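Local coordinates for protein transcription regulator (Haloarcula marismortui ATCC 43049, PDB 3CRJ) that probably binds DNA through an N-terminal helix-turn-helix and regulates transcription, as a dimeric repressor of the TetR family, at residues R10-Q15 and H52-T57; E18-T23 and L66-E71; S115-P118 and F123-R126; R171-M176 and T180-T185. All blocks are in the same frame, centred on the assembly; numbering follows the deposited sequence.

Contacts 1 and 2 both use helix 12-30, one at its exposed start and the other about two turns further along; they touch through Tyr54 and Tyr55 packing on Ile19 and Met20. Contact 1 is a surface contact of two aromatic rings and a glutamine stem, whereas contact 2 is partly buried and sets an aliphatic chain over a ring. Contacts 3 and 4 lie in the regulatory part, both buried and both reaching the second subunit. Contact 3 is close packing without polar bonds across it; contact 4 adds a salt bridge. A further salt bridge, Asp67 OD2 to Arg126 NE, ties contact 2 to contact 3, while contacts 1 and 4 lie about 34 Å apart, centre to centre.

Contact 1: residues R10-Q15 and H52-T57; sequences RTFSDQ and HYYYDT
Phe12 and Tyr54 form a T-shaped (edge-to-face) pair: the tyrosine turns its ring edge to the face of the phenylalanine, with centroids 5.1 Å apart and planes at 79°. The leading atom is Tyr54 CE1, 3.5 Å from Phe12 CE2, and its neighbour Tyr54 CD1 follows at 3.6 Å from the same Phe12 CE2. Phe12 reaches this place because its CG stands opposite the backbone N (chi1 -175°), which carries the ring off the first turn of the helix and over to the loop. Three residues on, Gln15 meets the other end of the tyrosine with the aliphatic root of its side chain: Gln15 CB is 3.6 Å from Tyr54 CZ and 3.3 Å from Tyr54 OH. A bend at chi2 (53°) then leads the amide away. Within the loop, Tyr53 CD1 sits over the centre of one face of the Tyr54 ring.

The loose side is the solvent side. Phe12 is the exposed partner of the pair, while Gln15 and Tyr54 are only partly exposed, and Thr11 merely grazes the tyrosine hydroxyl, its O 4.3 Å from Tyr54 OH. Further in, Tyr54 rests on Ile19, and Gln15 touches Tyr44 of helix 37-44. The next residue, Tyr55, wedges the loop of the predicted helix-turn-helix between helix 12-30, at Thr16 and Met20, and helix 58-78, at Leu61 and Ala64.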
loop_
_atom_site.group_PDB
_atom_site.type_symbol
_atom_site.label_atom_id
_atom_site.label_comp_id
_atom_site.label_asym_id
_atom_site.label_seq_id
_atom_site.Cartn_x
_atom_site.Cartn_y
_atom_site.Cartn_z
ATOM N N ARG A 10 32.889 -7.506 -16.740
ATOM C CA ARG A 10 33.723 -6.262 -16.749
ATOM C C ARG A 10 33.017 -5.112 -17.472
ATOM O O ARG A 10 32.727 -4.085 -16.857
ATOM C CB ARG A 10 35.135 -6.513 -17.316
ATOM C CG ARG A 10 35.260 -7.692 -18.283
ATOM C CD ARG A 10 36.505 -7.590 -19.161
ATOM N NE ARG A 10 36.303 -6.700 -20.308
ATOM C CZ ARG A 10 37.011 -6.744 -21.437
ATOM N NH1 ARG A 10 36.746 -5.891 -22.418
ATOM N NH2 ARG A 10 37.978 -7.642 -21.598
ATOM N N THR A 11 32.739 -5.289 -18.764
ATOM C CA THR A 11 31.951 -4.312 -19.538
ATOM C C THR A 11 30.459 -4.700 -19.641
ATOM O O THR A 11 29.646 -3.940 -20.187
ATOM C CB THR A 11 32.587 -3.989 -20.945
ATOM O OG1 THR A 11 31.647 -3.270 -21.761
ATOM C CG2 THR A 11 33.064 -5.265 -21.675
ATOM N N PHE A 12 30.117 -5.875 -19.098
ATOM C CA PHE A 12 28.723 -6.345 -18.987
ATOM C C PHE A 12 27.998 -5.609 -17.856
ATOM O O PHE A 12 26.822 -5.259 -17.988
ATOM C CB PHE A 12 28.677 -7.875 -18.765
ATOM C CG PHE A 12 27.272 -8.470 -18.760
ATOM C CD1 PHE A 12 26.485 -8.461 -17.592
ATOM C CD2 PHE A 12 26.746 -9.067 -19.912
ATOM C CE1 PHE A 12 25.187 -9.016 -17.579
ATOM C CE2 PHE A 12 25.449 -9.630 -19.908
ATOM C CZ PHE A 12 24.672 -9.603 -18.738
ATOM N N SER A 13 28.704 -5.387 -16.747
ATOM C CA SER A 13 28.165 -4.657 -15.596
ATOM C C SER A 13 27.979 -3.163 -15.899
ATOM O O SER A 13 27.054 -2.527 -15.390
ATOM C CB SER A 13 29.089 -4.830 -14.390
ATOM O OG SER A 13 30.383 -4.328 -14.672
ATOM N N ASP A 14 28.875 -2.628 -16.728
ATOM C CA ASP A 14 28.909 -1.211 -17.083
ATOM C C ASP A 14 27.660 -0.822 -17.868
ATOM O O ASP A 14 27.055 0.216 -17.605
ATOM C CB ASP A 14 30.179 -0.882 -17.893
ATOM C CG ASP A 14 31.480 -1.299 -17.181
ATOM O OD1 ASP A 14 32.563 -1.192 -17.804
ATOM O OD2 ASP A 14 31.432 -1.738 -16.007
ATOM N N GLN A 15 27.284 -1.671 -18.823
ATOM C CA GLN A 15 26.065 -1.495 -19.619
ATOM C C GLN A 15 24.785 -1.686 -18.813
ATOM O O GLN A 15 23.818 -0.944 -18.981
ATOM C CB GLN A 15 26.063 -2.487 -20.782
ATOM C CG GLN A 15 26.407 -1.913 -22.143
ATOM C CD GLN A 15 27.705 -1.152 -22.139
ATOM O OE1 GLN A 15 27.747 0.020 -21.752
ATOM N NE2 GLN A 15 28.771 -1.804 -22.581
ATOM N N HIS A 52 17.802 -4.337 -25.940
ATOM C CA HIS A 52 17.331 -5.712 -26.207
ATOM C C HIS A 52 18.441 -6.754 -26.215
ATOM O O HIS A 52 18.178 -7.968 -26.184
ATOM C CB HIS A 52 16.511 -5.804 -27.484
ATOM C CG HIS A 52 15.080 -5.432 -27.292
ATOM N ND1 HIS A 52 14.385 -4.645 -28.185
ATOM C CD2 HIS A 52 14.216 -5.723 -26.296
ATOM C CE1 HIS A 52 13.152 -4.468 -27.751
ATOM N NE2 HIS A 52 13.026 -5.106 -26.601
ATOM N N TYR A 53 19.681 -6.274 -26.251
ATOM C CA TYR A 53 20.849 -7.129 -26.094
ATOM C C TYR A 53 20.856 -7.792 -24.709
ATOM O O TYR A 53 21.261 -8.937 -24.578
ATOM C CB TYR A 53 22.136 -6.327 -26.340
ATOM C CG TYR A 53 23.417 -7.132 -26.248
ATOM C CD1 TYR A 53 24.100 -7.249 -25.040
ATOM C CD2 TYR A 53 23.954 -7.765 -27.367
ATOM C CE1 TYR A 53 25.285 -7.983 -24.945
ATOM C CE2 TYR A 53 25.133 -8.498 -27.280
ATOM C CZ TYR A 53 25.788 -8.604 -26.063
ATOM O OH TYR A 53 26.953 -9.326 -25.960
ATOM N N TYR A 54 20.384 -7.074 -23.695
ATOM C CA TYR A 54 20.398 -7.573 -22.328
ATOM C C TYR A 54 19.042 -8.041 -21.836
ATOM O O TYR A 54 18.959 -8.973 -21.043
ATOM C CB TYR A 54 20.960 -6.513 -21.384
ATOM C CG TYR A 54 22.380 -6.148 -21.721
ATOM C CD1 TYR A 54 23.439 -6.963 -21.322
ATOM C CD2 TYR A 54 22.669 -5.002 -22.453
ATOM C CE1 TYR A 54 24.747 -6.642 -21.632
ATOM C CE2 TYR A 54 23.970 -4.670 -22.772
ATOM C CZ TYR A 54 25.010 -5.497 -22.356
ATOM O OH TYR A 54 26.317 -5.181 -22.678
ATOM N N TYR A 55 17.985 -7.381 -22.291
ATOM C CA TYR A 55 16.628 -7.711 -21.879
ATOM C C TYR A 55 15.694 -7.815 -23.082
ATOM O O TYR A 55 15.775 -7.009 -24.020
ATOM C CB TYR A 55 16.123 -6.670 -20.889
ATOM C CG TYR A 55 17.138 -6.345 -19.821
ATOM C CD1 TYR A 55 17.394 -7.239 -18.777
ATOM C CD2 TYR A 55 17.853 -5.156 -19.862
ATOM C CE1 TYR A 55 18.328 -6.956 -17.808
ATOM C CE2 TYR A 55 18.792 -4.859 -18.889
ATOM C CZ TYR A 55 19.023 -5.767 -17.870
ATOM O OH TYR A 55 19.953 -5.475 -16.913
ATOM N N ASP A 56 14.809 -8.804 -23.048
ATOM C CA ASP A 56 13.937 -9.089 -24.179
ATOM C C ASP A 56 12.602 -8.376 -24.037
ATOM O O ASP A 56 11.906 -8.135 -25.023
ATOM C CB ASP A 56 13.739 -10.597 -24.288
ATOM C CG ASP A 56 14.808 -11.367 -23.521
ATOM O OD1 ASP A 56 15.397 -12.324 -24.093
ATOM O OD2 ASP A 56 15.073 -10.977 -22.339
ATOM N N THR A 57 12.263 -8.018 -22.803
ATOM C CA THR A 57 10.973 -7.463 -22.486
ATOM C C THR A 57 11.127 -6.324 -21.523
ATOM O O THR A 57 12.088 -6.282 -20.743
ATOM C CB THR A 57 10.128 -8.521 -21.815
ATOM O OG1 THR A 57 10.060 -9.649 -22.685
ATOM C CG2 THR A 57 8.710 -8.015 -21.542
#

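Contact 2: residues E18-T23 and L66-E71; sequences EIMQAT and LDYLLE
Met20, a selenomethionine, meets the ring of Tyr68 where helix 12-30 passes helix 58-78. One residue earlier, Ile19 faces elsewhere and packs on Tyr44 of helix 37-44. At Met20 itself the CB does the main work: it stands over one ring face as a CH-pi contact, 3.6 Å from the centroid of the Tyr68 ring and 11° off the normal. Met20 CG lies over the rim, 3.6 Å from Tyr68 CD1. The bend at chi2 (-51°) then sets SE in an oblique Met-aromatic contact, 5.2 Å from the Tyr68 centroid. With CG opposite its own backbone N, the Tyr68 ring reaches toward helix 12-30, and chi2 near 84° turns a face to Met20. In the TetR fold this is the joint between the first helix of the DNA-binding domain and the long helix that runs on into the regulatory domain. Gln21 comes next and only brushes the tyrosine at its far end, with Gln21 CG 4.0 Å from Tyr68 OH. Last, Thr23 turns to an earlier part of helix 58-78, where its side chain packs on Leu61, Leu62 and Phe65.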
loop_
_atom_site.group_PDB
_atom_site.type_symbol
_atom_site.label_atom_id
_atom_site.label_comp_id
_atom_site.label_asym_id
_atom_site.label_seq_id
_atom_site.Cartn_x
_atom_site.Cartn_y
_atom_site.Cartn_z
ATOM N N GLU A 18 24.411 1.495 -16.517
ATOM C CA GLU A 18 23.959 2.597 -17.357
ATOM C C GLU A 18 22.517 2.387 -17.789
ATOM O O GLU A 18 21.747 3.351 -17.850
ATOM C CB GLU A 18 24.812 2.714 -18.616
ATOM C CG GLU A 18 26.008 3.621 -18.543
ATOM C CD GLU A 18 26.540 3.906 -19.929
ATOM O OE1 GLU A 18 25.906 4.708 -20.644
ATOM O OE2 GLU A 18 27.571 3.324 -20.325
ATOM N N ILE A 19 22.160 1.134 -18.099
ATOM C CA ILE A 19 20.768 0.805 -18.448
ATOM C C ILE A 19 19.817 0.892 -17.251
ATOM O O ILE A 19 18.713 1.405 -17.394
ATOM C CB ILE A 19 20.614 -0.543 -19.205
ATOM C CG1 ILE A 19 21.158 -0.420 -20.643
ATOM C CG2 ILE A 19 19.150 -0.955 -19.252
ATOM C CD1 ILE A 19 21.151 -1.727 -21.462
HETATM N N MSE A 20 20.240 0.404 -16.080
HETATM C CA MSE A 20 19.422 0.563 -14.882
HETATM C C MSE A 20 19.156 2.043 -14.615
HETATM O O MSE A 20 18.032 2.442 -14.376
HETATM C CB MSE A 20 20.059 -0.104 -13.673
HETATM C CG MSE A 20 20.057 -1.646 -13.705
HETATM SE SE MSE A 20 18.328 -2.555 -14.073
HETATM C CE MSE A 20 18.210 -2.406 -16.012
ATOM N N GLN A 21 20.193 2.864 -14.703
ATOM C CA GLN A 21 20.033 4.307 -14.526
ATOM C C GLN A 21 19.045 4.932 -15.515
ATOM O O GLN A 21 18.161 5.680 -15.119
ATOM C CB GLN A 21 21.391 4.992 -14.558
ATOM C CG GLN A 21 22.150 4.804 -13.276
ATOM C CD GLN A 21 23.641 4.847 -13.473
ATOM O OE1 GLN A 21 24.336 3.888 -13.160
ATOM N NE2 GLN A 21 24.147 5.957 -13.998
ATOM N N ALA A 22 19.177 4.604 -16.790
ATOM C CA ALA A 22 18.225 5.057 -17.795
ATOM C C ALA A 22 16.823 4.681 -17.350
ATOM O O ALA A 22 15.910 5.516 -17.390
ATOM C CB ALA A 22 18.522 4.437 -19.139
ATOM N N THR A 23 16.666 3.428 -16.911
ATOM C CA THR A 23 15.383 2.906 -16.444
ATOM C C THR A 23 14.810 3.779 -15.340
ATOM O O THR A 23 13.705 4.326 -15.487
ATOM C CB THR A 23 15.524 1.475 -15.970
ATOM O OG1 THR A 23 16.335 0.779 -16.908
ATOM C CG2 THR A 23 14.163 0.800 -15.898
ATOM N N LEU A 66 13.988 -3.967 -10.272
ATOM C CA LEU A 66 13.698 -4.231 -8.877
ATOM C C LEU A 66 14.948 -4.775 -8.156
ATOM O O LEU A 66 15.362 -4.227 -7.121
ATOM C CB LEU A 66 12.474 -5.130 -8.728
ATOM C CG LEU A 66 11.167 -4.395 -9.095
ATOM C CD1 LEU A 66 9.972 -5.336 -9.127
ATOM C CD2 LEU A 66 10.896 -3.243 -8.174
ATOM N N ASP A 67 15.584 -5.798 -8.736
ATOM C CA ASP A 67 16.805 -6.389 -8.154
ATOM C C ASP A 67 17.849 -5.327 -7.890
ATOM O O ASP A 67 18.534 -5.347 -6.857
ATOM C CB ASP A 67 17.395 -7.459 -9.067
ATOM C CG ASP A 67 16.468 -8.643 -9.251
ATOM O OD1 ASP A 67 16.622 -9.335 -10.278
ATOM O OD2 ASP A 67 15.586 -8.878 -8.374
ATOM N N TYR A 68 17.933 -4.394 -8.835
ATOM C CA TYR A 68 18.808 -3.245 -8.733
ATOM C C TYR A 68 18.462 -2.368 -7.533
ATOM O O TYR A 68 19.346 -2.021 -6.772
ATOM C CB TYR A 68 18.788 -2.470 -10.050
ATOM C CG TYR A 68 19.406 -1.108 -10.027
ATOM C CD1 TYR A 68 20.775 -0.940 -10.198
ATOM C CD2 TYR A 68 18.608 0.030 -9.885
ATOM C CE1 TYR A 68 21.344 0.347 -10.206
ATOM C CE2 TYR A 68 19.152 1.308 -9.875
ATOM C CZ TYR A 68 20.520 1.472 -10.036
ATOM O OH TYR A 68 21.061 2.748 -10.037
ATOM N N LEU A 69 17.194 -2.022 -7.349
ATOM C CA LEU A 69 16.832 -1.171 -6.223
ATOM C C LEU A 69 17.107 -1.871 -4.892
ATOM O O LEU A 69 17.491 -1.227 -3.916
ATOM C CB LEU A 69 15.373 -0.716 -6.288
ATOM C CG LEU A 69 14.904 0.094 -7.495
ATOM C CD1 LEU A 69 13.430 0.511 -7.364
ATOM C CD2 LEU A 69 15.779 1.321 -7.740
ATOM N N LEU A 70 16.930 -3.188 -4.845
ATOM C CA LEU A 70 17.213 -3.918 -3.624
ATOM C C LEU A 70 18.706 -3.855 -3.281
ATOM O O LEU A 70 19.059 -3.698 -2.120
ATOM C CB LEU A 70 16.703 -5.369 -3.703
ATOM C CG LEU A 70 16.839 -6.242 -2.445
ATOM C CD1 LEU A 70 16.078 -5.592 -1.300
ATOM C CD2 LEU A 70 16.380 -7.692 -2.670
ATOM N N GLU A 71 19.568 -3.966 -4.288
ATOM C CA GLU A 71 21.029 -3.938 -4.071
ATOM C C GLU A 71 21.469 -2.577 -3.548
ATOM O O GLU A 71 22.290 -2.478 -2.630
ATOM C CB GLU A 71 21.809 -4.241 -5.358
ATOM C CG GLU A 71 21.720 -5.650 -5.886
ATOM C CD GLU A 71 22.475 -5.809 -7.207
ATOM O OE1 GLU A 71 21.815 -5.873 -8.274
ATOM O OE2 GLU A 71 23.737 -5.851 -7.192
#

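Contact 3: residues S115-P118 and F123-R126; sequences SQAP and FSDR
Ala117 and Ser124 lie side by side, Ala117 CB 4.1 Å from Ser124 CB, where the turn after helix 104-115 folds against the start of helix 121-148. The backbones come close here, with Ala117 CA and Ser124 CA 4.5 Å from each other, which two small side chains allow. Neither CB points straight at the opposite segment; each passes alongside. The Ala117 methyl reaches the backbone of the helix, CB being 3.9 Å from Ser124 CA, and in return Ser124 CB approaches the carbonyl oxygen Ala117 O at 3.4 Å. The serine hydroxyl takes a different course: Ser124 OG lies opposite the backbone N (chi1 -172°) and stays 4.0 Å from Ala117 O, too far for a hydrogen bond.

Phe123 is turned differently. Its CB heads toward the turn and comes within 4.4 Å of Ala117 CA, but the ring goes on past it to Tyr32 and to Asp59 and Leu62 of helix 58-78. Gln116 also touches Tyr32. On the dimer side, Met176 of the second subunit packs on both Ala117 and Ser124. Across this turn, then, cohesion comes from close fit and burial, whereas polar links sit at its margins, as where Ser115 OG is hydrogen-bonded to Ser115 OG of the second subunit.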
loop_
_atom_site.group_PDB
_atom_site.type_symbol
_atom_site.label_atom_id
_atom_site.label_comp_id
_atom_site.label_asym_id
_atom_site.label_seq_id
_atom_site.Cartn_x
_atom_site.Cartn_y
_atom_site.Cartn_z
ATOM N N SER A 115 0.795 -3.223 -7.587
ATOM C CA SER A 115 -0.585 -3.596 -7.881
ATOM C C SER A 115 -0.644 -4.657 -8.968
ATOM O O SER A 115 -1.653 -5.324 -9.103
ATOM C CB SER A 115 -1.453 -2.379 -8.212
ATOM O OG SER A 115 -1.229 -1.914 -9.527
ATOM N N GLN A 116 0.452 -4.832 -9.706
ATOM C CA GLN A 116 0.541 -5.879 -10.730
ATOM C C GLN A 116 1.165 -7.205 -10.332
ATOM O O GLN A 116 1.112 -8.156 -11.088
ATOM C CB GLN A 116 1.232 -5.353 -11.954
ATOM C CG GLN A 116 0.248 -4.894 -12.963
ATOM C CD GLN A 116 0.879 -3.947 -13.913
ATOM O OE1 GLN A 116 1.643 -3.055 -13.504
ATOM N NE2 GLN A 116 0.582 -4.116 -15.205
ATOM N N ALA A 117 1.704 -7.282 -9.125
ATOM C CA ALA A 117 2.262 -8.520 -8.586
ATOM C C ALA A 117 1.358 -9.762 -8.691
ATOM O O ALA A 117 1.869 -10.844 -8.931
ATOM C CB ALA A 117 2.758 -8.316 -7.153
ATOM N N PRO A 118 0.027 -9.625 -8.510
ATOM C CA PRO A 118 -0.797 -10.828 -8.688
ATOM C C PRO A 118 -0.935 -11.317 -10.139
ATOM O O PRO A 118 -1.543 -12.372 -10.374
ATOM C CB PRO A 118 -2.172 -10.411 -8.139
ATOM C CG PRO A 118 -1.986 -9.123 -7.471
ATOM C CD PRO A 118 -0.799 -8.472 -8.105
ATOM N N PHE A 123 7.558 -10.073 -10.720
ATOM C CA PHE A 123 7.410 -8.921 -9.831
ATOM C C PHE A 123 7.100 -9.389 -8.408
ATOM O O PHE A 123 7.703 -8.924 -7.423
ATOM C CB PHE A 123 6.286 -7.971 -10.315
ATOM C CG PHE A 123 6.606 -7.168 -11.576
ATOM C CD1 PHE A 123 7.760 -7.402 -12.336
ATOM C CD2 PHE A 123 5.710 -6.190 -12.018
ATOM C CE1 PHE A 123 8.017 -6.667 -13.505
ATOM C CE2 PHE A 123 5.964 -5.442 -13.180
ATOM C CZ PHE A 123 7.117 -5.690 -13.921
ATOM N N SER A 124 6.137 -10.301 -8.306
ATOM C CA SER A 124 5.730 -10.864 -7.027
ATOM C C SER A 124 6.917 -11.472 -6.287
ATOM O O SER A 124 7.178 -11.097 -5.136
ATOM C CB SER A 124 4.645 -11.910 -7.222
ATOM O OG SER A 124 4.146 -12.309 -5.962
ATOM N N ASP A 125 7.636 -12.387 -6.940
ATOM C CA ASP A 125 8.882 -12.926 -6.375
ATOM C C ASP A 125 9.798 -11.834 -5.817
ATOM O O ASP A 125 10.396 -12.000 -4.746
ATOM C CB ASP A 125 9.673 -13.714 -7.425
ATOM C CG ASP A 125 8.969 -14.978 -7.874
ATOM O OD1 ASP A 125 8.071 -15.449 -7.152
ATOM O OD2 ASP A 125 9.314 -15.509 -8.958
ATOM N N ARG A 126 9.883 -10.725 -6.560
ATOM C CA ARG A 126 10.860 -9.659 -6.359
ATOM C C ARG A 126 10.507 -8.793 -5.175
ATOM O O ARG A 126 11.393 -8.354 -4.430
ATOM C CB ARG A 126 10.898 -8.771 -7.599
ATOM C CG ARG A 126 12.143 -8.823 -8.461
ATOM C CD ARG A 126 12.809 -10.137 -8.410
ATOM N NE ARG A 126 13.613 -10.367 -9.603
ATOM C CZ ARG A 126 13.251 -11.179 -10.594
ATOM N NH1 ARG A 126 12.092 -11.821 -10.541
ATOM N NH2 ARG A 126 14.054 -11.361 -11.634
#

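Contact 4: residues R171-M176 and T180-T185; sequences RTRAVM and TEELET
An antiparallel helical hairpin brings Arg173 and Ala174, near the end of helix 156-176, against Glu182 and Leu183, in the first turn of helix 181-198. The two short axes approach to 8.2 Å, with 152° between their directions. A buried salt bridge joins them: Arg173 NE donates to Glu182 OE2 at 2.8 Å. The oxygen lies near the edge of the guanidinium but is itself approached from above the carboxylate plane, and the guanidinium and carboxylate planes are turned 59° from each other. A bend at chi3 (55°) folds the arginine over so that NE, rather than its terminal nitrogens, makes this bond. Arg173 NH1 is taken by Asp168 and Asp131 of the second subunit. Three carboxylates around one guanidinium would probably favour its charged form. Glu182 OE1 has in addition a long, weak ion pair with Arg161 of the second subunit.

Beside this polar part the helices pack through the alanine methyl, the glutamate stem and a leucine. Glu182 CB lies 4.0 Å from Ala174 CB and 3.8 Å from Ala174 N, its aliphatic stem lying along the backbone of the first helix. Leu183 closes the other flank, its CG 4.1 Å from Ala174 CB and its CD2 4.0 Å from Arg171 N. Arg171 sets its CB away from the second helix, and its NH1 forms a salt bridge with Asp168 of its own chain. Thr172, in the same turn, hydrogen-bonds Thr172 of the second subunit through their OG1 atoms. Such a hairpin, pairing with its copy, is consistent with the four-helix dimerisation bundle of TetR-family regulators.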
loop_
_atom_site.group_PDB
_atom_site.type_symbol
_atom_site.label_atom_id
_atom_site.label_comp_id
_atom_site.label_asym_id
_atom_site.label_seq_id
_atom_site.Cartn_x
_atom_site.Cartn_y
_atom_site.Cartn_z
ATOM N N ARG A 171 3.993 3.957 2.448
ATOM C CA ARG A 171 4.336 4.053 1.029
ATOM C C ARG A 171 3.095 4.176 0.136
ATOM O O ARG A 171 3.146 4.818 -0.917
ATOM C CB ARG A 171 5.166 2.861 0.549
ATOM C CG ARG A 171 6.536 2.741 1.099
ATOM C CD ARG A 171 6.894 1.287 1.022
ATOM N NE ARG A 171 8.288 1.013 1.324
ATOM C CZ ARG A 171 8.786 -0.217 1.433
ATOM N NH1 ARG A 171 8.005 -1.274 1.268
ATOM N NH2 ARG A 171 10.063 -0.402 1.720
ATOM N N THR A 172 2.007 3.532 0.544
ATOM C CA THR A 172 0.779 3.571 -0.216
ATOM C C THR A 172 0.117 4.930 -0.056
ATOM O O THR A 172 -0.338 5.524 -1.053
ATOM C CB THR A 172 -0.201 2.482 0.226
ATOM O OG1 THR A 172 0.486 1.232 0.265
ATOM C CG2 THR A 172 -1.321 2.345 -0.758
ATOM N N ARG A 173 0.057 5.425 1.178
ATOM C CA ARG A 173 -0.668 6.652 1.461
ATOM C C ARG A 173 0.117 7.847 0.942
ATOM O O ARG A 173 -0.464 8.875 0.588
ATOM C CB ARG A 173 -0.952 6.805 2.954
ATOM C CG ARG A 173 -1.790 5.707 3.571
ATOM C CD ARG A 173 -1.988 5.927 5.087
ATOM N NE ARG A 173 -2.547 7.249 5.357
ATOM C CZ ARG A 173 -3.838 7.546 5.271
ATOM N NH1 ARG A 173 -4.726 6.612 4.937
ATOM N NH2 ARG A 173 -4.250 8.782 5.513
ATOM N N ALA A 174 1.439 7.712 0.893
ATOM C CA ALA A 174 2.259 8.804 0.377
ATOM C C ALA A 174 1.976 8.991 -1.096
ATOM O O ALA A 174 1.848 10.120 -1.537
ATOM C CB ALA A 174 3.750 8.589 0.627
ATOM N N VAL A 175 1.858 7.908 -1.852
ATOM C CA VAL A 175 1.508 8.067 -3.260
ATOM C C VAL A 175 0.020 8.338 -3.419
ATOM O O VAL A 175 -0.357 9.322 -4.085
ATOM C CB VAL A 175 2.076 6.950 -4.234
ATOM C CG1 VAL A 175 2.302 5.722 -3.552
ATOM C CG2 VAL A 175 1.156 6.708 -5.404
HETATM N N MSE A 176 -0.821 7.518 -2.779
HETATM C CA MSE A 176 -2.291 7.661 -2.907
HETATM C C MSE A 176 -2.758 9.073 -2.504
HETATM O O MSE A 176 -3.736 9.578 -3.041
HETATM C CB MSE A 176 -3.031 6.593 -2.093
HETATM C CG MSE A 176 -4.514 6.350 -2.445
HETATM SE SE MSE A 176 -5.673 5.955 -0.813
HETATM C CE MSE A 176 -4.363 5.156 0.393
ATOM N N THR A 180 4.309 13.379 0.979
ATOM C CA THR A 180 5.445 12.695 1.588
ATOM C C THR A 180 5.420 12.875 3.100
ATOM O O THR A 180 6.212 12.240 3.817
ATOM C CB THR A 180 6.819 13.181 1.026
ATOM O OG1 THR A 180 7.083 14.525 1.482
ATOM C CG2 THR A 180 6.850 13.105 -0.508
ATOM N N GLU A 181 4.521 13.730 3.597
ATOM C CA GLU A 181 4.331 13.811 5.050
ATOM C C GLU A 181 3.874 12.478 5.664
ATOM O O GLU A 181 4.101 12.248 6.833
ATOM C CB GLU A 181 3.357 14.921 5.435
ATOM C CG GLU A 181 3.981 16.322 5.479
ATOM C CD GLU A 181 5.407 16.318 6.041
ATOM O OE1 GLU A 181 6.324 16.689 5.263
ATOM O OE2 GLU A 181 5.619 15.933 7.235
ATOM N N GLU A 182 3.241 11.626 4.857
ATOM C CA GLU A 182 2.744 10.335 5.274
ATOM C C GLU A 182 3.832 9.412 5.813
ATOM O O GLU A 182 3.592 8.596 6.720
ATOM C CB GLU A 182 2.089 9.631 4.097
ATOM C CG GLU A 182 0.849 10.299 3.607
ATOM C CD GLU A 182 -0.339 10.116 4.518
ATOM O OE1 GLU A 182 -1.245 10.976 4.457
ATOM O OE2 GLU A 182 -0.396 9.115 5.264
ATOM N N LEU A 183 5.023 9.530 5.241
ATOM C CA LEU A 183 6.143 8.773 5.721
ATOM C C LEU A 183 6.630 9.374 7.029
ATOM O O LEU A 183 7.078 8.650 7.924
ATOM C CB LEU A 183 7.266 8.752 4.673
ATOM C CG LEU A 183 6.917 8.366 3.232
ATOM C CD1 LEU A 183 8.015 8.807 2.263
ATOM C CD2 LEU A 183 6.664 6.889 3.119
ATOM N N GLU A 184 6.555 10.695 7.143
ATOM C CA GLU A 184 7.098 11.362 8.313
ATOM C C GLU A 184 6.215 11.027 9.524
ATOM O O GLU A 184 6.740 10.728 10.612
ATOM C CB GLU A 184 7.255 12.864 8.077
ATOM C CG GLU A 184 7.866 13.675 9.225
ATOM C CD GLU A 184 9.360 13.347 9.510
ATOM O OE1 GLU A 184 9.658 12.361 10.250
ATOM O OE2 GLU A 184 10.241 14.114 9.017
ATOM N N THR A 185 4.894 11.000 9.334
ATOM C CA THR A 185 4.011 10.558 10.420
ATOM C C THR A 185 4.200 9.062 10.714
ATOM O O THR A 185 4.222 8.651 11.900
ATOM C CB THR A 185 2.507 10.834 10.187
ATOM O OG1 THR A 185 1.948 9.747 9.453
ATOM C CG2 THR A 185 2.237 12.173 9.458
#